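Local coordinates for protein SAM-dependent methyltransferase (PDB 3GGD) that probably transfers a methyl group from S-adenosyl-L-methionine to an unspecified acceptor, and binds the product S-adenosyl-L-homocysteine in a Rossmann-like methyltransferase domain, at residues A126-R131 / R150-K155; L58-F63 / P79-L84. All blocks are in the same frame, centred on the assembly; numbering follows the deposited sequence.

Contact 1. Residues A126-R131 / R150-K155; sequences ANIYMR and RILLGK. With SAH (S-adenosyl-L-homocysteine), chain E; EDO (1,2-ethanediol), chain L; EDO (1,2-ethanediol), chain N.
In the beta-alpha-beta unit formed by strand 127-131, helix 142-153 and strand 158-164 of this Rossmann-like methyltransferase, the last turn of the helix meets the residue leading into the first strand and the strand's opening residues. Ala126 N donates to Leu152 O at 3.0 Å; the bond is moderately bent at the hydrogen (150°), and through it a carbonyl in the last helical turn accepts from the residue just before the strand. Beside it, methyl CD2 of Leu153 lies 3.4 Å from Ala126 O. Ile128 supplies the apolar part. Its CG1 branch, set anti to the carbonyl carbon (chi1 -64°), carries CD1 to within 3.7 Å of Leu153 CG, the two side chains crossing at about a right angle, while the same methyl reaches Leu152 CB at 4.0 Å. The other end of the strand serves the cofactor site. The amino N of S-adenosyl-L-homocysteine donates to Arg131 O at 2.8 Å, and the arginine side chain, extended as far as NE and then turned about the CD-NE bond (chi4 -95°), brings NH1 to the carboxylate OXT at 2.9 Å. NE and NH2 hold the two hydroxyls of an ethanediol, probably from the crystallisation liquor, and NH1 also bonds Trp35 O. Replacing Arg131 by a leucine would probably leave the ligand carboxylate without this cationic mate and Trp35 O without its NH1 donor. Leu152 also packs on Ala116 and Ile119 of helix 113-123, Ile128 on Met159 of strand 158-164 and on Phe63 of strand 60-63, so the helix end is seated over the middle of the sheet.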
loop_
_atom_site.group_PDB
_atom_site.type_symbol
_atom_site.label_atom_id
_atom_site.label_comp_id
_atom_site.label_asym_id
_atom_site.label_seq_id
_atom_site.Cartn_x
_atom_site.Cartn_y
_atom_site.Cartn_z
ATOM N N ALA A 126 -15.675 6.185 -4.730
ATOM C CA ALA A 126 -14.951 6.317 -3.456
ATOM C C ALA A 126 -13.622 7.032 -3.703
ATOM O O ALA A 126 -13.033 6.913 -4.776
ATOM C CB ALA A 126 -14.665 4.938 -2.841
ATOM N N ASN A 127 -13.151 7.754 -2.695
ATOM C CA ASN A 127 -11.768 8.227 -2.713
ATOM C C ASN A 127 -10.910 7.090 -2.229
ATOM O O ASN A 127 -11.417 6.193 -1.554
ATOM C CB ASN A 127 -11.590 9.421 -1.810
ATOM C CG ASN A 127 -12.314 10.630 -2.315
ATOM O OD1 ASN A 127 -12.280 10.909 -3.512
ATOM N ND2 ASN A 127 -12.987 11.362 -1.394
ATOM N N ILE A 128 -9.625 7.090 -2.607
ATOM C CA ILE A 128 -8.701 6.018 -2.187
ATOM C C ILE A 128 -7.403 6.549 -1.613
ATOM O O ILE A 128 -6.773 7.462 -2.180
ATOM C CB ILE A 128 -8.334 5.041 -3.349
ATOM C CG1 ILE A 128 -9.568 4.277 -3.833
ATOM C CG2 ILE A 128 -7.251 4.015 -2.903
ATOM C CD1 ILE A 128 -9.364 3.460 -5.112
ATOM N N TYR A 129 -7.036 5.986 -0.462
ATOM C CA TYR A 129 -5.718 6.121 0.120
ATOM C C TYR A 129 -5.042 4.759 -0.020
ATOM O O TYR A 129 -5.596 3.728 0.414
ATOM C CB TYR A 129 -5.814 6.469 1.619
ATOM C CG TYR A 129 -4.488 6.472 2.354
ATOM C CD1 TYR A 129 -3.639 7.559 2.292
ATOM C CD2 TYR A 129 -4.076 5.373 3.107
ATOM C CE1 TYR A 129 -2.414 7.567 2.997
ATOM C CE2 TYR A 129 -2.888 5.384 3.839
ATOM C CZ TYR A 129 -2.047 6.485 3.775
ATOM O OH TYR A 129 -0.840 6.513 4.464
HETATM N N MSE A 130 -3.869 4.743 -0.647
HETATM C CA MSE A 130 -3.123 3.512 -0.784
HETATM C C MSE A 130 -1.645 3.718 -0.464
HETATM O O MSE A 130 -0.921 4.450 -1.155
HETATM C CB MSE A 130 -3.278 2.939 -2.192
HETATM C CG MSE A 130 -2.646 1.562 -2.338
HETATM SE SE MSE A 130 -3.048 0.778 -4.146
HETATM C CE MSE A 130 -1.944 1.877 -5.094
ATOM N N ARG A 131 -1.193 3.034 0.578
ATOM C CA ARG A 131 0.191 3.130 1.033
ATOM C C ARG A 131 0.898 1.788 0.758
ATOM O O ARG A 131 0.657 0.762 1.425
ATOM C CB ARG A 131 0.222 3.485 2.522
ATOM C CG ARG A 131 1.644 3.687 3.053
ATOM C CD ARG A 131 1.628 4.168 4.525
ATOM N NE ARG A 131 2.980 4.442 5.019
ATOM C CZ ARG A 131 3.715 3.570 5.689
ATOM N NH1 ARG A 131 3.234 2.370 5.955
ATOM N NH2 ARG A 131 4.926 3.914 6.117
ATOM N N ARG A 150 -9.682 1.719 -10.884
ATOM C CA ARG A 150 -10.451 2.502 -11.812
ATOM C C ARG A 150 -11.949 2.315 -11.499
ATOM O O ARG A 150 -12.713 3.273 -11.500
ATOM C CB ARG A 150 -10.137 2.047 -13.264
ATOM C CG ARG A 150 -11.016 2.704 -14.330
ATOM C CD ARG A 150 -10.744 2.278 -15.764
ATOM N NE ARG A 150 -9.443 2.806 -16.133
ATOM C CZ ARG A 150 -8.285 2.157 -16.083
ATOM N NH1 ARG A 150 -8.210 0.854 -15.783
ATOM N NH2 ARG A 150 -7.178 2.836 -16.351
ATOM N N ILE A 151 -12.348 1.076 -11.245
ATOM C CA ILE A 151 -13.717 0.747 -10.917
ATOM C C ILE A 151 -14.134 1.432 -9.592
ATOM O O ILE A 151 -15.192 2.079 -9.528
ATOM C CB ILE A 151 -13.898 -0.777 -10.798
ATOM C CG1 ILE A 151 -13.751 -1.449 -12.184
ATOM C CG2 ILE A 151 -15.267 -1.110 -10.173
ATOM C CD1 ILE A 151 -13.570 -2.998 -12.123
ATOM N N LEU A 152 -13.298 1.346 -8.561
ATOM C CA LEU A 152 -13.674 1.945 -7.275
ATOM C C LEU A 152 -13.808 3.489 -7.296
ATOM O O LEU A 152 -14.690 4.085 -6.606
ATOM C CB LEU A 152 -12.664 1.539 -6.198
ATOM C CG LEU A 152 -12.621 0.046 -5.840
ATOM C CD1 LEU A 152 -11.390 -0.305 -4.963
ATOM C CD2 LEU A 152 -13.967 -0.436 -5.176
ATOM N N LEU A 153 -12.908 4.136 -8.055
ATOM C CA LEU A 153 -12.851 5.583 -8.134
ATOM C C LEU A 153 -13.981 6.207 -8.947
ATOM O O LEU A 153 -14.471 7.310 -8.630
ATOM C CB LEU A 153 -11.521 6.003 -8.767
ATOM C CG LEU A 153 -10.284 5.788 -7.874
ATOM C CD1 LEU A 153 -8.982 5.747 -8.700
ATOM C CD2 LEU A 153 -10.229 6.845 -6.725
ATOM N N GLY A 154 -14.357 5.535 -10.037
ATOM C CA GLY A 154 -15.341 6.108 -10.979
ATOM C C GLY A 154 -14.892 7.503 -11.417
ATOM O O GLY A 154 -13.702 7.779 -11.518
ATOM N N LYS A 155 -15.831 8.404 -11.649
ATOM C CA LYS A 155 -15.506 9.756 -12.088
ATOM C C LYS A 155 -15.125 10.684 -10.955
ATOM O O LYS A 155 -14.229 11.511 -11.126
ATOM C CB LYS A 155 -16.686 10.381 -12.834
ATOM C CG LYS A 155 -16.419 11.773 -13.450
ATOM C CD LYS A 155 -15.396 11.698 -14.580
ATOM C CE LYS A 155 -15.243 13.050 -15.331
ATOM N NZ LYS A 155 -14.966 14.139 -14.384
HETATM N N SAH E . -1.170 0.030 3.428
HETATM C CA SAH E . -0.699 -0.769 4.590
HETATM C CB SAH E . -0.056 -2.116 4.197
HETATM C CG SAH E . 1.130 -2.126 3.216
HETATM S SD SAH E . 1.812 -3.773 2.949
HETATM C C SAH E . 0.275 0.019 5.454
HETATM O O SAH E . 0.465 -0.313 6.652
HETATM O OXT SAH E . 0.902 0.967 4.982
HETATM C "C5'" SAH E . 0.969 -4.247 1.465
HETATM C "C4'" SAH E . -0.491 -4.722 1.728
HETATM O "O4'" SAH E . -1.126 -5.061 0.472
HETATM C "C3'" SAH E . -0.661 -5.979 2.599
HETATM O "O3'" SAH E . -1.552 -5.775 3.683
HETATM C "C2'" SAH E . -1.253 -7.019 1.656
HETATM O "O2'" SAH E . -2.026 -8.069 2.275
HETATM C "C1'" SAH E . -2.013 -6.153 0.669
HETATM N N9 SAH E . -2.311 -6.822 -0.603
HETATM C C8 SAH E . -1.435 -7.598 -1.298
HETATM N N7 SAH E . -2.009 -8.034 -2.432
HETATM C C5 SAH E . -3.280 -7.532 -2.447
HETATM C C6 SAH E . -4.424 -7.672 -3.342
HETATM N N6 SAH E . -4.237 -8.457 -4.429
HETATM N N1 SAH E . -5.585 -7.067 -3.052
HETATM C C2 SAH E . -5.707 -6.316 -1.911
HETATM N N3 SAH E . -4.694 -6.178 -1.056
HETATM C C4 SAH E . -3.498 -6.766 -1.249
HETATM C C1 EDO L . 5.879 7.520 4.405
HETATM O O1 EDO L . 6.010 6.671 5.559
HETATM C C2 EDO L . 4.462 8.150 4.286
HETATM O O2 EDO L . 3.364 7.197 4.434
HETATM C C1 EDO N . -20.430 8.259 -11.212
HETATM O O1 EDO N . -19.962 9.487 -10.664
HETATM C C2 EDO N . -19.495 7.781 -12.325
HETATM O O2 EDO N . -18.418 6.960 -11.778
#

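Contact 2. Residues L58-F63 / P79-L84; sequences LPLIDF and PRVIGL. With SO4 (sulfate ion), chain H.
Leu84 lays its CD1 methyl against Ile61 CG2 at 3.7 Å, and the same methyl comes within 4.3 Å of Phe63 CD2. All three side chains belong to one face of the parallel sheet, where strands 60-63 and 81-84 run side by side as the outer members of a beta-alpha-beta crossover through helix 69-77, the first such unit of the Rossmann-like fold. The first torsion of Leu84, with CG anti to the carbonyl carbon (chi1 -62°), places CG and with it CD1 beside Ile61 CG2. Ile82 continues this apolar row, its CB 4.3 Å from Ile61 CG1. Helix 142-153 covers part of the face, Leu152 resting on both Ile61 and Phe63, and the Phe63 side chain comes to about 4 Å from the bound S-adenosyl-L-homocysteine at the nearest atoms. The backbones are joined in the regular parallel pattern: Leu60 N donates to Arg80 O, Ile82 N to Leu60 O, Asp62 N to Ile82 O and Leu84 N to Asp62 O. The third is the shortest, at 2.8 Å, and its donor is tilted 22° from the carbonyl plane. On the reverse face Leu60 and Val81 are paired, and Asp62 turns its carboxylate away from strand 81-84, OD2 hydrogen-bonded to Thr71 OG1 of helix 69-77. In one of its two modelled conformers Arg80 extends past Pro59 towards a sulfate, probably from the crystallisation liquor, with a long bond from NH2 to O1 (3.3 Å). At the entrance to the pair a water donates to Leu58 O and accepts from Arg80 N, 3.0 Å from that nitrogen.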
loop_
_atom_site.group_PDB
_atom_site.type_symbol
_atom_site.label_atom_id
_atom_site.label_comp_id
_atom_site.label_asym_id
_atom_site.label_seq_id
_atom_site.Cartn_x
_atom_site.Cartn_y
_atom_site.Cartn_z
ATOM N N LEU A 58 -17.598 11.623 -0.090
ATOM C CA LEU A 58 -17.530 10.282 -0.621
ATOM C C LEU A 58 -16.914 9.378 0.433
ATOM O O LEU A 58 -16.111 9.837 1.277
ATOM C CB LEU A 58 -16.688 10.206 -1.895
ATOM C CG LEU A 58 -17.046 11.064 -3.112
ATOM C CD1 LEU A 58 -16.022 10.783 -4.219
ATOM C CD2 LEU A 58 -18.466 10.799 -3.631
ATOM N N PRO A 59 -17.233 8.087 0.366
ATOM C CA PRO A 59 -16.557 7.177 1.266
ATOM C C PRO A 59 -15.068 7.144 0.925
ATOM O O PRO A 59 -14.703 7.361 -0.239
ATOM C CB PRO A 59 -17.187 5.792 0.949
ATOM C CG PRO A 59 -17.875 5.944 -0.362
ATOM C CD PRO A 59 -18.161 7.398 -0.560
ATOM N N LEU A 60 -14.244 6.900 1.938
ATOM C CA LEU A 60 -12.808 6.770 1.773
ATOM C C LEU A 60 -12.412 5.319 1.930
ATOM O O LEU A 60 -12.684 4.717 2.975
ATOM C CB LEU A 60 -12.028 7.586 2.811
ATOM C CG LEU A 60 -10.482 7.488 2.703
ATOM C CD1 LEU A 60 -9.912 7.931 1.336
ATOM C CD2 LEU A 60 -9.841 8.303 3.818
ATOM N N ILE A 61 -11.733 4.785 0.908
ATOM C CA ILE A 61 -11.183 3.455 0.989
ATOM C C ILE A 61 -9.691 3.513 1.275
ATOM O O ILE A 61 -8.961 4.246 0.603
ATOM C CB ILE A 61 -11.393 2.662 -0.338
ATOM C CG1 ILE A 61 -12.903 2.320 -0.529
ATOM C CG2 ILE A 61 -10.493 1.386 -0.366
ATOM C CD1 ILE A 61 -13.256 1.759 -1.963
ATOM N N ASP A 62 -9.263 2.785 2.324
ATOM C CA ASP A 62 -7.824 2.483 2.597
ATOM C C ASP A 62 -7.606 1.170 1.885
ATOM O O ASP A 62 -8.013 0.109 2.360
ATOM C CB ASP A 62 -7.515 2.340 4.097
ATOM C CG ASP A 62 -6.025 2.199 4.387
ATOM O OD1 ASP A 62 -5.228 1.972 3.443
ATOM O OD2 ASP A 62 -5.646 2.302 5.577
ATOM N N PHE A 63 -7.048 1.261 0.681
ATOM C CA PHE A 63 -6.890 0.106 -0.191
ATOM C C PHE A 63 -5.600 -0.646 0.169
ATOM O O PHE A 63 -4.525 -0.038 0.154
ATOM C CB PHE A 63 -6.798 0.522 -1.666
ATOM C CG PHE A 63 -6.926 -0.639 -2.562
ATOM C CD1 PHE A 63 -5.842 -1.471 -2.785
ATOM C CD2 PHE A 63 -8.168 -0.999 -3.050
ATOM C CE1 PHE A 63 -5.968 -2.610 -3.543
ATOM C CE2 PHE A 63 -8.315 -2.156 -3.823
ATOM C CZ PHE A 63 -7.212 -2.976 -4.048
ATOM N N PRO A 79 -15.500 10.980 7.656
ATOM C CA PRO A 79 -16.722 10.433 8.238
ATOM C C PRO A 79 -16.906 8.921 8.038
ATOM O O PRO A 79 -17.429 8.253 8.922
ATOM C CB PRO A 79 -17.858 11.234 7.555
ATOM C CG PRO A 79 -17.306 11.859 6.397
ATOM C CD PRO A 79 -15.785 11.948 6.582
ATOM N N ARG A 80 -16.453 8.397 6.906
ATOM C CA ARG A 80 -16.657 6.986 6.607
ATOM C C ARG A 80 -15.435 6.381 5.936
ATOM O O ARG A 80 -15.028 6.812 4.851
ATOM C CB ARG A 80 -17.894 6.810 5.722
ATOM C CG ARG A 80 -18.184 5.360 5.348
ATOM C CD ARG A 80 -19.295 5.270 4.311
ATOM N NE ARG A 80 -19.590 3.876 3.980
ATOM C CZ ARG A 80 -20.433 3.491 3.027
ATOM N NH1 ARG A 80 -21.067 4.373 2.276
ATOM N NH2 ARG A 80 -20.639 2.198 2.837
ATOM N N VAL A 81 -14.873 5.360 6.580
ATOM C CA VAL A 81 -13.680 4.674 6.085
ATOM C C VAL A 81 -13.939 3.169 5.931
ATOM O O VAL A 81 -14.514 2.521 6.805
ATOM C CB VAL A 81 -12.467 4.930 7.011
ATOM C CG1 VAL A 81 -11.203 4.165 6.511
ATOM C CG2 VAL A 81 -12.188 6.494 7.173
ATOM N N ILE A 82 -13.479 2.631 4.802
ATOM C CA ILE A 82 -13.535 1.220 4.508
ATOM C C ILE A 82 -12.088 0.741 4.275
ATOM O O ILE A 82 -11.384 1.229 3.407
ATOM C CB ILE A 82 -14.389 0.948 3.257
ATOM C CG1 ILE A 82 -15.830 1.444 3.483
ATOM C CG2 ILE A 82 -14.386 -0.552 2.910
ATOM C CD1 ILE A 82 -16.652 1.628 2.201
ATOM N N GLY A 83 -11.660 -0.225 5.069
ATOM C CA GLY A 83 -10.332 -0.821 4.933
ATOM C C GLY A 83 -10.455 -2.132 4.162
ATOM O O GLY A 83 -11.169 -3.050 4.571
ATOM N N LEU A 84 -9.802 -2.194 3.010
ATOM C CA LEU A 84 -9.850 -3.380 2.161
ATOM C C LEU A 84 -8.467 -4.054 2.121
ATOM O O LEU A 84 -7.431 -3.385 1.980
ATOM C CB LEU A 84 -10.261 -3.003 0.747
ATOM C CG LEU A 84 -11.652 -2.370 0.535
ATOM C CD1 LEU A 84 -11.793 -2.013 -0.978
ATOM C CD2 LEU A 84 -12.758 -3.266 1.033
HETATM S S SO4 H . -18.972 -2.140 3.033
HETATM O O1 SO4 H . -19.515 -0.840 3.451
HETATM O O2 SO4 H . -17.771 -2.529 3.768
HETATM O O3 SO4 H . -18.687 -2.056 1.609
HETATM O O4 SO4 H . -19.968 -3.186 3.268
HETATM O O HOH W 1 -15.432 9.642 4.343
#

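How the contacts relate
Followed from the N terminus, the chain closes contact 2 first: strand 60-63 leaves through helix 69-77 and returns as its parallel neighbour. Helix 88-97, strand 103-107 and helix 113-123 come next, before contact 1 closes a second loop between strand 127-131 and the end of helix 142-153. The two loops therefore follow in series, neither nesting nor crossing, yet they meet in space, their centres about 9 Å apart. Strands 60-63 and 127-131 are neighbours in the sheet, with probable hydrogen bonds from Tyr129 N to Ile61 O and from Ile61 N to Asn127 O. Contact 2 thus joins strand to strand, and contact 1 joins the sheet to a covering helix.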